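PDB 4AFM: endoglucanase CEL5A from Eubacterium cellulosolvens, which pairs a family 5 glycoside hydrolase with a non-catalytic family 65 carbohydrate-binding module, the fragment described here, which probably binds beta-glucan chains such as xyloglucan. Local coordinates for residues S26-Q31 against T36-L41; K43-K48 against E90-A95; I75-Y78 against T84-F87. All coordinates share one frame; numbering follows the deposited sequence. Where two conformers were deposited one is given.

Contact 1 (S26-Q31 against T36-L41); sequences SAYELQ and TMPFDL
L30 on the strand 28-30 and selenomethionine M37 in the irregular segment 36-41 are nearest in backbone, their CA atoms 8.2 Å apart, and no hydrogen bond crosses between the two segments. The gap is closed by apolar side chains. L30 and P38 reach toward each other tip to tip. L30 CD1 lies 4.1 Å from both CG and CD of the P38 ring, while L30 CD2 comes within 4.2 Å of P38 CD, so both methyls meet the CG-CD edge of the pyrrolidine. With CG anti to the carbonyl carbon (chi1 -65°), L30 sends this isopropyl fork across to the loop. Its CD1 also stands 4.4 Å from F39 CE1, approaching the ring obliquely, and 4.3 Å from M37 SE. Two conformers were deposited for M37; in the one described, its CE methyl lies 4.0 Å above the plane of the F39 ring, offset toward the rim. Y28 runs past P38, the two side chains pointing in opposite directions: its CG is anti to the backbone N (chi1 177°), and OH ends 3.9 Å from P38 CG. The side chain of Y28 also lies about 3 Å from a glycerol, probably from the crystallisation liquor. T36 N donates to E29 OE1 of the second subunit. Strand 28-30 is one of the two outermost strands, within this chain, of a four-stranded antiparallel sheet, hydrogen-bonded through L30 to I107 of strand 106-111. F39 packs on A125 and Y127 of strand 118-127, so the loop bridges this edge to the other sheet.

Contact 2 (K43-K48 against E90-A95); sequences KNFEIK and EQIAKA
I92 sets its CD1 methyl against the ring of F45, 3.7 Å from F45 CE1 and 4.1 Å from F45 CZ. The two side chains cross at about a right angle, and the methyl meets the ring obliquely. F45 holds CG between the backbone N and the carbonyl carbon (chi1 66°), a cramped rotamer that swings the ring out toward the helix 89-96. The same methyl of I92 touches strand 45-52 two residues further on, with I47 CD1 4.4 Å away in the conformer described. One isoleucine thus spans two residues of the strand that point their side chains inward, and it continues into the interior against L58 and F60 of strand 56-62 and I75 of strand 71-75. F45 in turn meets the ring of F39 edge-to-face. Nearer the surface, N44 and E90 cross at about a right angle with amide and carboxylate planes 82° apart. The amide is probably turned over in the model and E90 has two conformers, so the pairing of their polar atoms is not settled. Away from the helix, K48 NZ and E46 OE2 form a salt bridge of 3.2 Å along the strand, the lysine lying almost in line with the C-O bond, in the E46 conformer described. The buried part of the interface is therefore purely apolar, a helix laid over a strand by one aliphatic tip, while the polar and charged groups stay at its margin, where E90 near the N-terminal end of the helix may interact favourably with the helix dipole.

Contact 3 (I75-Y78 against T84-F87); sequences ISPY and TAVF
V86 O receives Y78 N at 2.7 Å, but the bond is bent to 124° at the hydrogen and counts as weak. Y78 CB crowds the same oxygen at 3.3 Å; with CG anti to the backbone N (chi1 -176°), the tyrosine ring is carried away from strand 84-88. P77 lies beside F87, the two side chains pointing the same way, with P77 CG 4.0 Å from F87 CZ. The same CG atom is 3.8 Å from A85 CB, so the proline ring lies against both A85 and F87, which share one side of the strand. The segment 75-78 leaves strand 71-75 of the four-stranded sheet and leads into strand 79-81, which forms a beta-hairpin with 84-88 in the other sheet, so it is a crossover between the two sheets of what appears to be a beta-sandwich. I75 slides past F87 in the opposite direction, placing CD1 3.7 Å from F87 CD2. The carbonyl of I75 comes to the edge of the F87 ring, near its plane, with O 3.5 Å from CE2. L58 of strand 56-62 touches both I75 and F87.

How the contacts relate
Contact 2 is the buried one of the three, whereas contacts 1 and 3 are only partly buried and lie on opposite sides of the centre of the chain. Contacts 2 and 3 share a sheet: strands 45-52 and 84-88 are neighbours, joined by a probable hydrogen bond from F87 N to I47 O, and helix 89-96 follows straight after strand 84-88. Contact 1 touches contact 2, but stays about 9 Å (nearest atoms) from contact 3. Aliphatic and aromatic groups dominate throughout; contact 2 keeps its polar groups at the margin of an apolar buried part, contact 3 adds a weak backbone bond across its segments, and contact 1 alone borders the second subunit.

Contact 1 (S26-Q31 against T36-L41)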
ATOM      1  N   SER A  26       8.033  -8.989   5.252  1.00  9.02           N
ATOM      2  CA  SER A  26       8.216  -7.618   4.792  1.00  7.57           C
ATOM      3  C   SER A  26       7.684  -6.568   5.706  1.00  6.86           C
ATOM      4  O   SER A  26       6.687  -6.847   6.440  1.00  8.11           O
ATOM      5  CB  SER A  26       7.539  -7.392   3.446  1.00  7.71           C
ATOM      6  OG  SER A  26       7.922  -8.432   2.508  1.00  9.92           O
ATOM      7  N   ALA A  27       8.190  -5.367   5.664  1.00  6.71           N
ATOM      8  CA  ALA A  27       7.584  -4.219   6.290  1.00  6.84           C
ATOM      9  C   ALA A  27       6.591  -3.548   5.400  1.00  7.34           C
ATOM     10  O   ALA A  27       5.697  -2.836   5.884  1.00  8.69           O
ATOM     11  CB  ALA A  27       8.685  -3.231   6.725  1.00  9.05           C
ATOM     12  N   TYR A  28       6.753  -3.616   4.061  1.00  6.35           N
ATOM     13  CA  TYR A  28       5.917  -2.876   3.125  1.00  6.85           C
ATOM     14  C   TYR A  28       6.018  -3.561   1.778  1.00  6.40           C
ATOM     15  O   TYR A  28       7.171  -3.950   1.402  1.00  7.07           O
ATOM     16  CB  TYR A  28       6.526  -1.436   2.993  1.00  7.12           C
ATOM     17  CG  TYR A  28       5.798  -0.565   1.999  1.00  7.48           C
ATOM     18  CD1 TYR A  28       4.683   0.177   2.357  1.00  8.81           C
ATOM     19  CD2 TYR A  28       6.255  -0.458   0.673  1.00  8.46           C
ATOM     20  CE1 TYR A  28       3.973   0.979   1.434  1.00  9.79           C
ATOM     21  CE2 TYR A  28       5.593   0.302  -0.258  1.00  9.29           C
ATOM     22  CZ  TYR A  28       4.476   1.004   0.117  1.00  8.80           C
ATOM     23  OH  TYR A  28       3.786   1.840  -0.783  1.00 10.68           O
ATOM     24  N   GLU A  29       4.982  -3.755   1.071  1.00  5.93           N
ATOM     25  CA  GLU A  29       5.015  -4.366  -0.264  1.00  6.33           C
ATOM     26  C   GLU A  29       4.085  -3.729  -1.188  1.00  6.56           C
ATOM     27  O   GLU A  29       2.895  -3.438  -0.746  1.00  7.61           O
ATOM     28  CB  GLU A  29       4.587  -5.915  -0.127  1.00  7.81           C
ATOM     29  CG  GLU A  29       5.589  -6.691   0.681  1.00  9.59           C
ATOM     30  CD  GLU A  29       5.074  -8.029   0.815  1.00  8.76           C
ATOM     31  OE1 GLU A  29       4.039  -8.320   1.559  1.00  9.68           O
ATOM     32  OE2 GLU A  29       5.806  -8.939   0.437  1.00 10.90           O
ATOM     33  N   LEU A  30       4.394  -3.661  -2.438  1.00  6.57           N
ATOM     34  CA  LEU A  30       3.475  -3.224  -3.505  1.00  7.83           C
ATOM     35  C   LEU A  30       3.594  -4.113  -4.651  1.00  8.54           C
ATOM     36  O   LEU A  30       4.751  -4.696  -4.984  1.00  9.48           O
ATOM     37  CB  LEU A  30       3.829  -1.930  -4.137  1.00 10.79           C
ATOM     38  CG  LEU A  30       3.743  -0.808  -3.247  1.00 10.32           C
ATOM     39  CD1 LEU A  30       4.279   0.569  -3.913  1.00 12.14           C
ATOM     40  CD2 LEU A  30       2.246  -0.349  -3.045  1.00 14.80           C
ATOM     41  N   GLN A  31       2.556  -4.420  -5.387  1.00  7.39           N
ATOM     42  CA  GLN A  31       2.608  -5.163  -6.581  0.61  8.12           C
ATOM     43  C   GLN A  31       1.995  -4.299  -7.705  1.00  7.16           C
ATOM     44  O   GLN A  31       0.754  -4.273  -7.855  1.00  7.31           O
ATOM     45  CB  GLN A  31       1.879  -6.415  -6.409  0.61 10.23           C
ATOM     46  CG  GLN A  31       2.664  -7.196  -5.356  0.61 13.75           C
ATOM     47  CD  GLN A  31       2.263  -8.649  -5.184  0.61 19.01           C
ATOM     48  OE1 GLN A  31       1.838  -9.362  -6.111  0.61 27.38           O
ATOM     49  NE2 GLN A  31       2.488  -9.126  -3.980  0.61 26.48           N
ATOM     50  N   THR A  36      -3.218   0.148  -7.590  1.00  8.06           N
ATOM     51  CA  THR A  36      -2.975   1.524  -8.072  1.00  7.46           C
ATOM     52  C   THR A  36      -1.785   2.077  -7.296  1.00  7.47           C
ATOM     53  O   THR A  36      -1.584   1.840  -6.101  1.00  8.62           O
ATOM     54  CB  THR A  36      -4.257   2.352  -7.886  1.00  7.50           C
ATOM     55  OG1 THR A  36      -4.013   3.592  -8.587  1.00  8.04           O
ATOM     56  CG2 THR A  36      -4.590   2.640  -6.470  1.00  8.12           C
HETATM   57  N   MSE A  37      -0.939   2.823  -7.967  1.00  7.26           N
HETATM   58  CA  MSE A  37       0.361   3.218  -7.429  0.51  7.68           C
HETATM   59  C   MSE A  37       0.275   4.499  -6.615  1.00  7.75           C
HETATM   60  O   MSE A  37      -0.327   5.481  -7.066  1.00  7.93           O
HETATM   61  CB  MSE A  37       1.299   3.425  -8.649  0.51  7.77           C
HETATM   62  CG  MSE A  37       1.815   2.133  -9.258  0.51  8.07           C
HETATM   63 SE   MSE A  37       2.925   1.080  -7.964  0.51  9.63          SE
HETATM   64  CE  MSE A  37       4.412   2.399  -7.875  0.51  8.85           C
ATOM     65  N   PRO A  38       0.955   4.577  -5.488  1.00  7.35           N
ATOM     66  CA  PRO A  38       0.991   5.792  -4.712  1.00  7.41           C
ATOM     67  C   PRO A  38       1.986   6.802  -5.191  1.00  7.35           C
ATOM     68  O   PRO A  38       1.950   7.990  -4.786  1.00  8.44           O
ATOM     69  CB  PRO A  38       1.282   5.296  -3.288  1.00  8.82           C
ATOM     70  CG  PRO A  38       2.132   4.080  -3.521  1.00  9.45           C
ATOM     71  CD  PRO A  38       1.483   3.402  -4.711  1.00  8.31           C
ATOM     72  N   PHE A  39       2.959   6.417  -6.043  1.00  6.88           N
ATOM     73  CA  PHE A  39       3.917   7.333  -6.602  1.00  6.71           C
ATOM     74  C   PHE A  39       4.171   6.882  -8.036  1.00  6.52           C
ATOM     75  O   PHE A  39       3.858   5.755  -8.429  1.00  6.91           O
ATOM     76  CB  PHE A  39       5.201   7.487  -5.776  1.00  7.49           C
ATOM     77  CG  PHE A  39       6.114   6.312  -5.813  1.00  8.22           C
ATOM     78  CD1 PHE A  39       5.884   5.168  -5.047  1.00  8.52           C
ATOM     79  CD2 PHE A  39       7.221   6.294  -6.661  1.00  8.44           C
ATOM     80  CE1 PHE A  39       6.741   4.071  -5.079  1.00  9.45           C
ATOM     81  CE2 PHE A  39       8.076   5.216  -6.647  1.00  9.76           C
ATOM     82  CZ  PHE A  39       7.815   4.079  -5.922  1.00  9.51           C
ATOM     83  N   ASP A  40       4.821   7.760  -8.791  1.00  6.63           N
ATOM     84  CA  ASP A  40       5.083   7.527 -10.224  1.00  6.57           C
ATOM     85  C   ASP A  40       6.563   7.121 -10.402  1.00  6.44           C
ATOM     86  O   ASP A  40       7.506   7.873 -10.231  1.00  7.15           O
ATOM     87  CB  ASP A  40       4.854   8.842 -10.983  1.00  7.10           C
ATOM     88  CG  ASP A  40       5.080   8.647 -12.463  1.00  7.58           C
ATOM     89  OD1 ASP A  40       5.385   7.548 -12.941  1.00  7.43           O
ATOM     90  OD2 ASP A  40       4.944   9.708 -13.162  1.00  8.21           O
ATOM     91  N   LEU A  41       6.730   5.816 -10.721  1.00  6.50           N
ATOM     92  CA  LEU A  41       8.069   5.234 -10.957  1.00  6.85           C
ATOM     93  C   LEU A  41       8.839   5.889 -12.055  1.00  7.10           C
ATOM     94  O   LEU A  41      10.054   5.753 -12.181  1.00  7.75           O
ATOM     95  CB  LEU A  41       7.863   3.774 -11.282  1.00  7.65           C
ATOM     96  CG  LEU A  41       7.519   2.903 -10.032  1.00  7.61           C
ATOM     97  CD1 LEU A  41       6.832   1.621 -10.491  1.00  8.73           C
ATOM     98  CD2 LEU A  41       8.771   2.560  -9.210  1.00  9.15           C
TER

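Contact 2 (K43-K48 against E90-A95)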
ATOM      1  N   LYS A  43       9.153   9.133 -12.582  1.00  8.83           N
ATOM      2  CA  LYS A  43       9.926  10.326 -12.127  1.00 10.28           C
ATOM      3  C   LYS A  43      11.243   9.883 -11.549  1.00  9.71           C
ATOM      4  O   LYS A  43      11.452   8.739 -11.202  1.00 10.22           O
ATOM      5  CB  LYS A  43       9.096  11.062 -11.071  1.00 12.07           C
ATOM      6  CG  LYS A  43       7.776  11.549 -11.663  1.00 16.04           C
ATOM      7  CD  LYS A  43       6.889  12.560 -10.952  1.00 21.00           C
ATOM      8  CE  LYS A  43       7.668  13.840 -10.748  1.00 26.76           C
ATOM      9  NZ  LYS A  43       7.536  14.746 -11.940  1.00 35.86           N
ATOM     10  N   ASN A  44      12.177  10.850 -11.383  1.00 10.72           N
ATOM     11  CA  ASN A  44      13.354  10.542 -10.621  1.00 11.12           C
ATOM     12  C   ASN A  44      12.951  10.611  -9.195  1.00 11.81           C
ATOM     13  O   ASN A  44      12.093  11.471  -8.842  1.00 14.91           O
ATOM     14  CB  ASN A  44      14.449  11.578 -10.911  1.00 12.50           C
ATOM     15  CG  ASN A  44      15.767  11.034 -10.524  1.00 17.06           C
ATOM     16  OD1 ASN A  44      15.982   9.827 -10.173  1.00 18.85           O
ATOM     17  ND2 ASN A  44      16.768  11.954 -10.528  1.00 22.42           N
ATOM     18  N   PHE A  45      13.152   9.567  -8.496  1.00 10.67           N
ATOM     19  CA  PHE A  45      12.690   9.491  -7.088  1.00  9.89           C
ATOM     20  C   PHE A  45      13.713   8.866  -6.188  1.00  9.22           C
ATOM     21  O   PHE A  45      14.703   8.239  -6.646  1.00  9.37           O
ATOM     22  CB  PHE A  45      11.403   8.650  -7.037  1.00 10.03           C
ATOM     23  CG  PHE A  45      11.540   7.182  -7.392  1.00  8.96           C
ATOM     24  CD1 PHE A  45      12.005   6.255  -6.395  1.00  8.87           C
ATOM     25  CD2 PHE A  45      11.268   6.671  -8.648  1.00  8.91           C
ATOM     26  CE1 PHE A  45      12.188   4.969  -6.762  1.00  8.27           C
ATOM     27  CE2 PHE A  45      11.474   5.392  -8.997  1.00  8.84           C
ATOM     28  CZ  PHE A  45      11.931   4.481  -8.021  1.00  8.57           C
ATOM     29  N   GLU A  46      13.507   9.086  -4.895  1.00  8.97           N
ATOM     30  CA  GLU A  46      14.182   8.292  -3.875  0.64  9.25           C
ATOM     31  C   GLU A  46      13.163   7.790  -2.929  1.00  9.03           C
ATOM     32  O   GLU A  46      12.053   8.365  -2.805  1.00  9.48           O
ATOM     33  CB  GLU A  46      15.227   9.087  -3.115  0.64 13.47           C
ATOM     34  CG  GLU A  46      14.769  10.370  -2.551  0.64 17.18           C
ATOM     35  CD  GLU A  46      15.916  11.201  -2.005  0.64 22.03           C
ATOM     36  OE1 GLU A  46      17.112  10.993  -2.413  0.64 22.07           O
ATOM     37  OE2 GLU A  46      15.540  12.077  -1.151  0.64 29.71           O
ATOM     38  N   ILE A  47      13.464   6.662  -2.320  1.00  7.47           N
ATOM     39  CA  ILE A  47      12.616   6.116  -1.264  0.84  7.55           C
ATOM     40  C   ILE A  47      13.364   6.265   0.048  1.00  7.36           C
ATOM     41  O   ILE A  47      14.573   5.814   0.112  1.00  8.00           O
ATOM     42  CB  ILE A  47      12.302   4.643  -1.589  0.84  8.37           C
ATOM     43  CG1 ILE A  47      11.395   4.580  -2.876  0.84  9.95           C
ATOM     44  CG2 ILE A  47      11.588   3.942  -0.396  0.84  9.65           C
ATOM     45  CD1 ILE A  47      11.215   3.218  -3.389  0.84 11.32           C
ATOM     46  N   LYS A  48      12.802   6.802   1.058  1.00  6.64           N
ATOM     47  CA  LYS A  48      13.474   6.961   2.332  1.00  7.06           C
ATOM     48  C   LYS A  48      12.675   6.229   3.376  1.00  6.59           C
ATOM     49  O   LYS A  48      11.420   6.340   3.461  1.00  7.51           O
ATOM     50  CB  LYS A  48      13.511   8.431   2.730  1.00  8.70           C
ATOM     51  CG  LYS A  48      14.262   9.238   1.657  1.00 11.88           C
ATOM     52  CD  LYS A  48      14.560  10.606   2.195  1.00 19.25           C
ATOM     53  CE  LYS A  48      13.526  11.557   1.789  1.00 27.26           C
ATOM     54  NZ  LYS A  48      14.309  12.839   1.694  1.00 39.03           N
ATOM     55  N   GLU A  90      18.331   5.762  -9.391  1.00  9.89           N
ATOM     56  CA  GLU A  90      19.400   5.317 -10.289  0.69 11.61           C
ATOM     57  C   GLU A  90      20.071   4.041  -9.628  1.00 10.91           C
ATOM     58  O   GLU A  90      20.467   3.134 -10.423  1.00 10.87           O
ATOM     59  CB  GLU A  90      20.350   6.485 -10.421  0.69 15.36           C
ATOM     60  CG  GLU A  90      19.866   7.771 -11.149  0.69 26.44           C
ATOM     61  CD  GLU A  90      18.768   7.679 -12.274  0.69 33.71           C
ATOM     62  OE1 GLU A  90      19.116   7.237 -13.395  0.69 43.33           O
ATOM     63  OE2 GLU A  90      17.568   8.154 -12.101  0.69 34.12           O
ATOM     64  N   GLN A  91      20.199   3.932  -8.335  1.00  9.71           N
ATOM     65  CA  GLN A  91      20.724   2.705  -7.756  1.00 10.48           C
ATOM     66  C   GLN A  91      19.824   1.513  -8.041  1.00  9.87           C
ATOM     67  O   GLN A  91      20.207   0.403  -8.379  1.00 10.28           O
ATOM     68  CB  GLN A  91      20.853   3.077  -6.321  1.00 13.41           C
ATOM     69  CG  GLN A  91      21.074   1.946  -5.477  1.00 13.80           C
ATOM     70  CD  GLN A  91      20.722   2.204  -4.006  1.00 11.09           C
ATOM     71  OE1 GLN A  91      19.815   2.952  -3.544  1.00 11.29           O
ATOM     72  NE2 GLN A  91      21.449   1.468  -3.214  1.00 11.62           N
ATOM     73  N   ILE A  92      18.497   1.733  -7.904  1.00  8.97           N
ATOM     74  CA  ILE A  92      17.525   0.672  -8.154  1.00  8.10           C
ATOM     75  C   ILE A  92      17.636   0.255  -9.608  1.00  8.41           C
ATOM     76  O   ILE A  92      17.584  -0.972  -9.880  1.00  8.87           O
ATOM     77  CB  ILE A  92      16.078   1.194  -7.798  1.00  8.61           C
ATOM     78  CG1 ILE A  92      15.957   1.489  -6.308  1.00  8.72           C
ATOM     79  CG2 ILE A  92      15.067   0.240  -8.266  1.00  9.45           C
ATOM     80  CD1 ILE A  92      14.728   2.391  -5.938  1.00  8.82           C
ATOM     81  N   ALA A  93      17.674   1.179 -10.554  1.00  8.50           N
ATOM     82  CA  ALA A  93      17.737   0.820 -11.966  1.00  8.61           C
ATOM     83  C   ALA A  93      19.005  -0.002 -12.275  1.00  9.21           C
ATOM     84  O   ALA A  93      18.895  -0.930 -13.086  1.00 10.46           O
ATOM     85  CB  ALA A  93      17.714   2.121 -12.786  1.00 10.02           C
ATOM     86  N   LYS A  94      20.100   0.343 -11.630  1.00  9.48           N
ATOM     87  CA  LYS A  94      21.326  -0.433 -11.904  0.79 10.27           C
ATOM     88  C   LYS A  94      21.114  -1.874 -11.440  1.00  9.95           C
ATOM     89  O   LYS A  94      21.482  -2.843 -12.149  1.00 10.50           O
ATOM     90  CB  LYS A  94      22.462   0.173 -11.169  0.79 13.07           C
ATOM     91  CG  LYS A  94      23.723  -0.663 -11.360  0.79 17.46           C
ATOM     92  CD  LYS A  94      24.860   0.002 -10.564  0.79 26.61           C
ATOM     93  CE  LYS A  94      26.177  -0.763 -10.793  0.79 33.06           C
ATOM     94  NZ  LYS A  94      27.286   0.062 -10.203  0.79 42.46           N
ATOM     95  N   ALA A  95      20.497  -2.071 -10.284  1.00  8.28           N
ATOM     96  CA  ALA A  95      20.232  -3.438  -9.781  1.00  8.32           C
ATOM     97  C   ALA A  95      19.183  -4.133 -10.588  1.00  8.63           C
ATOM     98  O   ALA A  95      19.234  -5.352 -10.813  1.00  9.50           O
ATOM     99  CB  ALA A  95      19.858  -3.400  -8.326  1.00  9.04           C
TER

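Contact 3 (I75-Y78 against T84-F87)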
ATOM      1  N   ILE A  75      18.623  -4.489  -2.932  1.00  9.18           N
ATOM      2  CA  ILE A  75      19.576  -3.426  -2.764  1.00 10.48           C
ATOM      3  C   ILE A  75      19.631  -2.996  -1.345  1.00  9.03           C
ATOM      4  O   ILE A  75      18.676  -2.845  -0.599  1.00  8.53           O
ATOM      5  CB  ILE A  75      19.609  -2.255  -3.597  1.00 13.78           C
ATOM      6  CG1 ILE A  75      18.233  -1.733  -3.514  1.00 11.91           C
ATOM      7  CG2 ILE A  75      19.936  -2.554  -5.066  1.00 14.43           C
ATOM      8  CD1 ILE A  75      18.179  -0.278  -4.081  1.00 14.68           C
ATOM      9  N   SER A  76      20.891  -2.765  -0.985  1.00 10.05           N
ATOM     10  CA  SER A  76      21.172  -2.089   0.305  0.89 10.20           C
ATOM     11  C   SER A  76      20.960  -0.606   0.098  1.00  9.12           C
ATOM     12  O   SER A  76      20.970  -0.116  -0.959  1.00  9.73           O
ATOM     13  CB  SER A  76      22.611  -2.443   0.769  0.89 14.31           C
ATOM     14  OG  SER A  76      23.343  -2.052  -0.291  0.89 22.87           O
ATOM     15  N   PRO A  77      20.838   0.142   1.233  1.00  8.33           N
ATOM     16  CA  PRO A  77      20.668   1.606   1.079  1.00  8.03           C
ATOM     17  C   PRO A  77      21.784   2.250   0.285  1.00  7.94           C
ATOM     18  O   PRO A  77      22.944   1.858   0.447  1.00  8.97           O
ATOM     19  CB  PRO A  77      20.731   2.036   2.566  1.00  8.94           C
ATOM     20  CG  PRO A  77      20.192   0.833   3.353  1.00  8.11           C
ATOM     21  CD  PRO A  77      20.753  -0.322   2.605  1.00  8.99           C
ATOM     22  N   TYR A  78      21.443   3.217  -0.505  1.00  7.38           N
ATOM     23  CA  TYR A  78      22.484   4.060  -1.083  1.00  8.32           C
ATOM     24  C   TYR A  78      23.295   4.621   0.063  1.00  8.09           C
ATOM     25  O   TYR A  78      24.577   4.625  -0.014  1.00  9.11           O
ATOM     26  CB  TYR A  78      21.841   5.117  -1.918  1.00 10.66           C
ATOM     27  CG  TYR A  78      22.810   6.013  -2.660  1.00 13.36           C
ATOM     28  CD1 TYR A  78      23.957   5.553  -3.240  1.00 19.88           C
ATOM     29  CD2 TYR A  78      22.602   7.371  -2.619  1.00 15.67           C
ATOM     30  CE1 TYR A  78      24.880   6.501  -3.892  1.00 22.55           C
ATOM     31  CE2 TYR A  78      23.420   8.299  -3.325  1.00 20.64           C
ATOM     32  CZ  TYR A  78      24.518   7.827  -3.878  1.00 20.63           C
ATOM     33  OH  TYR A  78      25.376   8.772  -4.534  1.00 31.73           O
ATOM     34  N   THR A  84      17.614   6.611   9.111  1.00  7.10           N
ATOM     35  CA  THR A  84      16.932   6.681   7.838  1.00  7.00           C
ATOM     36  C   THR A  84      17.737   6.062   6.738  1.00  6.86           C
ATOM     37  O   THR A  84      18.948   6.430   6.554  1.00  8.64           O
ATOM     38  CB  THR A  84      16.598   8.144   7.434  1.00  7.93           C
ATOM     39  OG1 THR A  84      15.838   8.753   8.461  1.00  9.03           O
ATOM     40  CG2 THR A  84      15.905   8.277   6.112  1.00  9.20           C
ATOM     41  N   ALA A  85      17.210   5.130   5.994  1.00  6.32           N
ATOM     42  CA  ALA A  85      17.860   4.564   4.794  1.00  6.32           C
ATOM     43  C   ALA A  85      17.360   5.277   3.574  1.00  6.38           C
ATOM     44  O   ALA A  85      16.099   5.528   3.436  1.00  7.32           O
ATOM     45  CB  ALA A  85      17.477   3.103   4.671  1.00  6.66           C
ATOM     46  N   VAL A  86      18.235   5.609   2.658  1.00  6.39           N
ATOM     47  CA  VAL A  86      17.874   6.277   1.399  1.00  6.71           C
ATOM     48  C   VAL A  86      18.180   5.367   0.289  1.00  7.02           C
ATOM     49  O   VAL A  86      19.337   4.840   0.176  1.00  7.17           O
ATOM     50  CB  VAL A  86      18.618   7.609   1.284  1.00  7.82           C
ATOM     51  CG1 VAL A  86      18.298   8.244  -0.059  1.00  8.82           C
ATOM     52  CG2 VAL A  86      18.329   8.518   2.461  1.00  9.21           C
ATOM     53  N   PHE A  87      17.228   5.133  -0.639  1.00  6.96           N
ATOM     54  CA  PHE A  87      17.409   4.327  -1.837  1.00  7.01           C
ATOM     55  C   PHE A  87      17.118   5.242  -3.033  1.00  7.79           C
ATOM     56  O   PHE A  87      16.170   6.022  -2.961  1.00  9.83           O
ATOM     57  CB  PHE A  87      16.448   3.140  -1.874  1.00  7.83           C
ATOM     58  CG  PHE A  87      16.562   2.227  -0.688  1.00  6.58           C
ATOM     59  CD1 PHE A  87      15.808   2.438   0.458  1.00  6.76           C
ATOM     60  CD2 PHE A  87      17.425   1.109  -0.706  1.00  6.81           C
ATOM     61  CE1 PHE A  87      15.865   1.607   1.515  1.00  7.17           C
ATOM     62  CE2 PHE A  87      17.486   0.265   0.382  1.00  6.72           C
ATOM     63  CZ  PHE A  87      16.702   0.498   1.485  1.00  7.03           C
TER